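Local coordinates for protein IroE-like serine hydrolase (Shewanella oneidensis, PDB 3GFF) that probably hydrolyses ester bonds as a serine hydrolase of the alpha/beta-hydrolase fold, at residues 53-56 against 57-61; 124-127 against 128-132; 184-187 against 188-191. All coordinates share one frame; numbering follows the deposited sequence.

Interaction 1: residues 53-56 against 57-61; sequences DQFD and HMASL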
loop_
_atom_site.group_PDB
_atom_site.type_symbol
_atom_site.label_atom_id
_atom_site.label_comp_id
_atom_site.label_asym_id
_atom_site.label_seq_id
_atom_site.Cartn_x
_atom_site.Cartn_y
_atom_site.Cartn_z
ATOM N N ASP A 53 6.410 -11.327 9.326
ATOM C CA ASP A 53 5.152 -10.569 9.379
ATOM C C ASP A 53 5.000 -9.413 8.362
ATOM O O ASP A 53 3.892 -9.168 7.887
ATOM C CB ASP A 53 4.988 -9.997 10.805
ATOM C CG ASP A 53 4.779 -11.084 11.860
ATOM O OD1 ASP A 53 4.439 -12.219 11.498
ATOM O OD2 ASP A 53 4.934 -10.809 13.052
ATOM N N GLN A 54 6.098 -8.740 8.020
ATOM C CA GLN A 54 6.050 -7.543 7.150
ATOM C C GLN A 54 6.464 -7.733 5.666
ATOM O O GLN A 54 6.118 -6.910 4.821
ATOM C CB GLN A 54 6.935 -6.447 7.754
ATOM C CG GLN A 54 6.611 -6.025 9.225
ATOM C CD GLN A 54 5.317 -5.253 9.364
ATOM O OE1 GLN A 54 4.757 -4.737 8.397
ATOM N NE2 GLN A 54 4.811 -5.198 10.582
ATOM N N PHE A 55 7.157 -8.827 5.345
ATOM C CA PHE A 55 7.720 -8.999 3.999
ATOM C C PHE A 55 6.695 -8.990 2.884
ATOM O O PHE A 55 6.854 -8.250 1.909
ATOM C CB PHE A 55 8.554 -10.282 3.870
ATOM C CG PHE A 55 9.204 -10.424 2.522
ATOM C CD1 PHE A 55 10.409 -9.767 2.256
ATOM C CD2 PHE A 55 8.606 -11.171 1.526
ATOM C CE1 PHE A 55 11.022 -9.865 1.018
ATOM C CE2 PHE A 55 9.208 -11.277 0.271
ATOM C CZ PHE A 55 10.425 -10.627 0.020
ATOM N N ASP A 56 5.663 -9.812 3.030
ATOM C CA ASP A 56 4.603 -9.928 2.022
ATOM C C ASP A 56 3.963 -8.605 1.541
ATOM O O ASP A 56 3.931 -8.358 0.344
ATOM C CB ASP A 56 3.517 -10.889 2.501
ATOM C CG ASP A 56 3.921 -12.352 2.392
ATOM O OD1 ASP A 56 5.127 -12.692 2.257
ATOM O OD2 ASP A 56 2.980 -13.179 2.395
ATOM N N HIS A 57 3.456 -7.763 2.444
ATOM C CA HIS A 57 2.808 -6.515 2.003
ATOM C C HIS A 57 3.826 -5.477 1.579
ATOM O O HIS A 57 3.541 -4.685 0.685
ATOM C CB HIS A 57 1.822 -5.919 3.045
ATOM C CG HIS A 57 2.482 -5.231 4.206
ATOM N ND1 HIS A 57 2.652 -3.862 4.270
ATOM C CD2 HIS A 57 2.986 -5.722 5.361
ATOM C CE1 HIS A 57 3.268 -3.544 5.396
ATOM N NE2 HIS A 57 3.479 -4.654 6.079
HETATM N N MSE A 58 4.998 -5.468 2.214
HETATM C CA MSE A 58 6.074 -4.516 1.865
HETATM C C MSE A 58 6.675 -4.860 0.510
HETATM O O MSE A 58 6.745 -4.007 -0.385
HETATM C CB MSE A 58 7.166 -4.490 2.932
HETATM C CG MSE A 58 6.761 -3.807 4.235
HETATM SE SE MSE A 58 8.224 -3.559 5.402
HETATM C CE MSE A 58 7.305 -2.446 6.734
ATOM N N ALA A 59 7.088 -6.118 0.342
ATOM C CA ALA A 59 7.610 -6.567 -0.951
ATOM C C ALA A 59 6.574 -6.348 -2.128
ATOM O O ALA A 59 6.970 -5.881 -3.202
ATOM C CB ALA A 59 8.089 -8.036 -0.870
ATOM N N SER A 60 5.273 -6.628 -1.929
ATOM C CA SER A 60 4.292 -6.377 -3.017
ATOM C C SER A 60 4.154 -4.863 -3.335
ATOM O O SER A 60 3.970 -4.465 -4.490
ATOM C CB SER A 60 2.922 -7.020 -2.757
ATOM O OG SER A 60 2.286 -6.539 -1.590
ATOM N N LEU A 61 4.250 -4.024 -2.307
ATOM C CA LEU A 61 4.179 -2.590 -2.510
ATOM C C LEU A 61 5.439 -2.157 -3.276
ATOM O O LEU A 61 5.352 -1.506 -4.311
ATOM C CB LEU A 61 4.002 -1.869 -1.166
ATOM C CG LEU A 61 4.135 -0.347 -1.192
ATOM C CD1 LEU A 61 3.075 0.232 -2.175
ATOM C CD2 LEU A 61 4.072 0.266 0.223
HETATM O O HOH W 1 2.763 -9.106 5.056
#
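Gln54 and His57 are joined side chain to side chain by a short, nearly straight hydrogen bond. His57 NE2 donates to Gln54 OE1 at 2.6 Å, with an angle of 176° at the hydrogen. The acceptor lies in the plane of the imidazole, while the amide plane is turned 73° from the ring. His57 CG sits between the backbone N and the carbonyl carbon (chi1 76°), which swings the ring back along the helix to the amide. Both groups have further partners. Gln54 OE1 is also bonded to Ser251, and His57 ND1 to His252, so the rotation of the imidazole is fixed at both nitrogens.

The backbone supplies ordinary helical bonds. Met58 N reaches Gln54 O at 3.2 Å, and Ala59 N reaches Phe55 O at 2.7 Å. Ser60 N also bonds to Asp56 O. A water bridges the start of this stretch, donating to Asp53 O and accepting from His57 N. Ser60 OG is bonded to Ser60 of the second subunit.

The apolar contacts join Phe55 to Ala59 and Met58 to the aliphatic part of Gln54. Ala59 CB sits over one face of the Phe55 ring, 3.7 Å from the ring centroid, in a CH-pi contact. The selenium of Met58, modelled as selenomethionine, lies 3.9 Å from Gln54 CB. Phe55 and Met58 both continue onto Leu48 of the sheet. On the subunit side, His57 stacks on Phe64 of the second subunit.

The helix 51-65 is the crossover of the beta-alpha-beta unit formed with strands 43-48 and 77-81, in an alpha/beta-hydrolase fold.

Interaction 2: residues 124-127 against 128-132; sequences ELAP and SIESQ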
loop_
_atom_site.group_PDB
_atom_site.type_symbol
_atom_site.label_atom_id
_atom_site.label_comp_id
_atom_site.label_asym_id
_atom_site.label_seq_id
_atom_site.Cartn_x
_atom_site.Cartn_y
_atom_site.Cartn_z
ATOM N N GLU A 124 28.000 -11.458 8.122
ATOM C CA GLU A 124 27.531 -12.701 7.519
ATOM C C GLU A 124 26.471 -12.529 6.441
ATOM O O GLU A 124 26.710 -12.871 5.274
ATOM C CB GLU A 124 27.029 -13.619 8.613
ATOM C CG GLU A 124 28.077 -13.949 9.660
ATOM C CD GLU A 124 27.547 -14.722 10.848
ATOM O OE1 GLU A 124 26.392 -14.516 11.262
ATOM O OE2 GLU A 124 28.294 -15.521 11.412
ATOM N N LEU A 125 25.316 -11.970 6.783
ATOM C CA LEU A 125 24.243 -11.865 5.792
ATOM C C LEU A 125 24.585 -11.002 4.533
ATOM O O LEU A 125 24.522 -11.512 3.409
ATOM C CB LEU A 125 22.928 -11.426 6.443
ATOM C CG LEU A 125 21.673 -11.441 5.535
ATOM C CD1 LEU A 125 21.312 -12.828 5.032
ATOM C CD2 LEU A 125 20.467 -10.805 6.246
ATOM N N ALA A 126 24.948 -9.735 4.698
ATOM C CA ALA A 126 25.207 -8.916 3.509
ATOM C C ALA A 126 26.328 -9.492 2.585
ATOM O O ALA A 126 26.159 -9.610 1.367
ATOM C CB ALA A 126 25.427 -7.416 3.873
ATOM N N PRO A 127 27.467 -9.860 3.148
ATOM C CA PRO A 127 28.459 -10.454 2.256
ATOM C C PRO A 127 27.929 -11.639 1.430
ATOM O O PRO A 127 28.324 -11.821 0.277
ATOM C CB PRO A 127 29.562 -10.913 3.224
ATOM C CG PRO A 127 29.400 -10.065 4.423
ATOM C CD PRO A 127 27.971 -9.685 4.522
ATOM N N SER A 128 27.051 -12.443 2.026
ATOM C CA SER A 128 26.495 -13.636 1.373
ATOM C C SER A 128 25.566 -13.266 0.200
ATOM O O SER A 128 25.654 -13.855 -0.879
ATOM C CB SER A 128 25.751 -14.499 2.398
ATOM O OG SER A 128 25.162 -15.606 1.776
ATOM N N ILE A 129 24.703 -12.289 0.451
ATOM C CA ILE A 129 23.787 -11.706 -0.532
ATOM C C ILE A 129 24.607 -11.090 -1.650
ATOM O O ILE A 129 24.367 -11.320 -2.819
ATOM C CB ILE A 129 22.951 -10.556 0.106
ATOM C CG1 ILE A 129 22.029 -11.066 1.240
ATOM C CG2 ILE A 129 22.135 -9.777 -0.952
ATOM C CD1 ILE A 129 20.851 -11.764 0.805
ATOM N N GLU A 130 25.618 -10.327 -1.281
ATOM C CA GLU A 130 26.422 -9.633 -2.280
ATOM C C GLU A 130 27.286 -10.540 -3.135
ATOM O O GLU A 130 27.648 -10.159 -4.239
ATOM C CB GLU A 130 27.254 -8.545 -1.627
ATOM C CG GLU A 130 26.421 -7.478 -0.986
ATOM C CD GLU A 130 27.233 -6.374 -0.348
ATOM O OE1 GLU A 130 28.424 -6.278 -0.643
ATOM O OE2 GLU A 130 26.682 -5.592 0.459
ATOM N N SER A 131 27.644 -11.713 -2.617
ATOM C CA SER A 131 28.428 -12.676 -3.381
ATOM C C SER A 131 27.529 -13.466 -4.323
ATOM O O SER A 131 28.019 -14.002 -5.284
ATOM C CB SER A 131 29.208 -13.640 -2.478
ATOM O OG SER A 131 28.389 -14.673 -1.941
ATOM N N GLN A 132 26.226 -13.523 -4.029
ATOM C CA GLN A 132 25.244 -14.235 -4.840
ATOM C C GLN A 132 24.516 -13.330 -5.854
ATOM O O GLN A 132 24.179 -13.768 -6.967
ATOM C CB GLN A 132 24.195 -14.906 -3.938
ATOM C CG GLN A 132 24.792 -16.014 -3.073
ATOM C CD GLN A 132 23.851 -16.568 -2.001
ATOM O OE1 GLN A 132 22.734 -16.062 -1.775
ATOM N NE2 GLN A 132 24.307 -17.660 -1.339
#
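Leu125 and Ile129 meet one turn apart on helix 114-132, which packs on the central sheet of the alpha/beta-hydrolase fold. Leu125 CD1 lies 4.2 Å from Ile129 CG1, a modest apolar touch. Beneath it, Ile129 N bonds to Leu125 O at 3.1 Å. Ile129 CG1 also rests against that carbonyl oxygen, because it lies anti to its own carbonyl carbon (chi1 -64°).

The next pair along is Ala126 and Glu130. Glu130 N donates to Ala126 O at 2.8 Å. The extended Glu130 chain runs back past this carbonyl, with CG 3.2 Å from Ala126 O and OE2 coming alongside Ala126 CB. An alanine here in place of Glu130 would keep the backbone bond but is likely to uncover part of the Ala126 carbonyl, where CG had lain, and to leave Leu161 with less of its packing.

Pro127 has no N-H to give to the turn before, and the helix is kinked there. Its carbonyl still accepts from Ser131 N.

Further out, Leu125 and Ile129 both pack on Tyr28 of strand 24-31, and Ile129 also meets Tyr47 of strand 43-48. Ala126 and Glu130 share Leu161. At the start of this stretch, the Glu124 carboxylate is held by Ser19 OG and Leu21 N. At the other end, Ser131 OG turns back along the helix and donates to Ser128 O at 3.0 Å.

Interaction 3: residues 184-187 against 188-191; sequences EERV and VKGD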
loop_
_atom_site.group_PDB
_atom_site.type_symbol
_atom_site.label_atom_id
_atom_site.label_comp_id
_atom_site.label_asym_id
_atom_site.label_seq_id
_atom_site.Cartn_x
_atom_site.Cartn_y
_atom_site.Cartn_z
ATOM N N GLU A 184 20.100 10.848 21.354
ATOM C CA GLU A 184 20.195 12.290 21.344
ATOM C C GLU A 184 21.671 12.737 21.364
ATOM O O GLU A 184 22.031 13.688 20.691
ATOM C CB GLU A 184 19.468 12.859 22.563
ATOM C CG GLU A 184 17.943 12.744 22.508
ATOM C CD GLU A 184 17.286 13.138 23.820
ATOM O OE1 GLU A 184 17.979 13.190 24.852
ATOM O OE2 GLU A 184 16.075 13.364 23.832
ATOM N N GLU A 185 22.494 12.071 22.175
ATOM C CA GLU A 185 23.919 12.354 22.250
ATOM C C GLU A 185 24.564 12.201 20.863
ATOM O O GLU A 185 25.390 13.011 20.459
ATOM C CB GLU A 185 24.587 11.433 23.263
ATOM C CG GLU A 185 24.194 11.794 24.672
ATOM C CD GLU A 185 24.870 10.999 25.779
ATOM O OE1 GLU A 185 25.705 10.081 25.517
ATOM O OE2 GLU A 185 24.549 11.341 26.943
ATOM N N ARG A 186 24.142 11.190 20.120
ATOM C CA ARG A 186 24.683 10.966 18.786
ATOM C C ARG A 186 24.303 12.088 17.815
ATOM O O ARG A 186 25.133 12.506 17.016
ATOM C CB ARG A 186 24.222 9.622 18.238
ATOM C CG ARG A 186 24.768 9.312 16.851
ATOM C CD ARG A 186 26.236 9.129 16.840
ATOM N NE ARG A 186 26.808 9.047 15.485
ATOM C CZ ARG A 186 27.235 10.092 14.779
ATOM N NH1 ARG A 186 27.122 11.303 15.287
ATOM N NH2 ARG A 186 27.784 9.937 13.564
ATOM N N VAL A 187 23.046 12.532 17.883
ATOM C CA VAL A 187 22.490 13.648 17.072
ATOM C C VAL A 187 23.293 14.957 17.285
ATOM O O VAL A 187 23.808 15.544 16.326
ATOM C CB VAL A 187 20.968 13.828 17.403
ATOM C CG1 VAL A 187 20.414 15.171 16.943
ATOM C CG2 VAL A 187 20.173 12.694 16.827
ATOM N N VAL A 188 23.435 15.379 18.538
ATOM C CA VAL A 188 24.258 16.560 18.894
ATOM C C VAL A 188 25.702 16.474 18.354
ATOM O O VAL A 188 26.258 17.463 17.855
ATOM C CB VAL A 188 24.335 16.761 20.425
ATOM C CG1 VAL A 188 25.464 17.773 20.820
ATOM C CG2 VAL A 188 22.983 17.204 20.968
ATOM N N LYS A 189 26.292 15.286 18.474
ATOM C CA LYS A 189 27.635 15.006 17.969
ATOM C C LYS A 189 27.620 15.089 16.429
ATOM O O LYS A 189 28.593 15.444 15.826
ATOM C CB LYS A 189 28.085 13.631 18.477
ATOM C CG LYS A 189 29.389 13.104 17.920
ATOM C CD LYS A 189 29.768 11.816 18.658
ATOM C CE LYS A 189 31.207 11.389 18.373
ATOM N NZ LYS A 189 31.807 10.713 19.590
ATOM N N GLY A 190 26.500 14.728 15.812
ATOM C CA GLY A 190 26.296 14.895 14.375
ATOM C C GLY A 190 27.395 14.445 13.442
ATOM O O GLY A 190 27.963 13.377 13.627
ATOM N N ASP A 191 27.692 15.280 12.445
ATOM C CA ASP A 191 28.670 14.968 11.394
ATOM C C ASP A 191 28.485 13.577 10.847
ATOM O O ASP A 191 29.413 12.784 10.789
ATOM C CB ASP A 191 30.120 15.204 11.868
ATOM C CG ASP A 191 30.401 16.647 12.145
ATOM O OD1 ASP A 191 29.696 17.483 11.555
ATOM O OD2 ASP A 191 31.321 16.956 12.946
#
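Arg186 reaches past the end of its helix and grips the carbonyl of Gly190. Its NH1 donates to Gly190 O at 2.8 Å, with an angle of 172° at the hydrogen. The oxygen lies in the guanidinium plane, and the N-H meets it on a lone pair in the carbonyl plane. The side chain leaves with CG anti to the backbone N and then bends at chi2 (66°), which turns an edge of the guanidinium to this carbonyl. Lys189 CG flanks NH1 at 3.9 Å.

The Arg186 head has further partners: NE forms a salt bridge with Asp158, and the guanidinium makes a cation-pi contact with Phe192. The guanidinium is therefore held in place from several directions. Below it, Gly190 N donates to Arg186 O at 2.9 Å, so one residue binds both the backbone and the side chain of Arg186.

This is the C-terminal end of helix 178-189, the crossover of the beta-alpha-beta unit between strands 164-168 and 195-201. Gly190 is the first residue to leave the helical conformation, and its phi is positive (47°). A side chain there would come tight against Val187 O.

Val187 marks the packed face, its side chain set among Phe223, Leu227 and Leu230 of helix 215-230. The exposed side is looser. Here Val188 and Lys189 are held chiefly by their backbones, with Val188 N bonded to Glu184 O at 3.1 Å and Lys189 N to Glu185 O at 3.2 Å. The methyl CG2 of Val188 lies 3.7 Å from Glu184 O. The Lys189 chain runs outward, and its NZ stays 6.4 Å from Arg186 NH1.

In the fold
The three contacts follow one another along the chain, each within a different helix: 51-65, 114-132 and 178-189. All three helices belong to one alpha/beta-hydrolase fold around a mixed eight-stranded sheet. Interactions 1 and 2 are the nearer pair, with centres about 21 Å apart and nearest atoms about 10 Å apart. Their helices both pack on strands 24-31, 43-48 and 77-81, from opposite faces of the sheet. Interaction 3 is remote, with its centre about 32 Å from that of interaction 1 and about 31 Å from that of interaction 2. Interactions 1 and 3 lie on opposite sides of the chain's centre. Of the three, interaction 1 alone meets the second subunit, so it links the fold to the dimer.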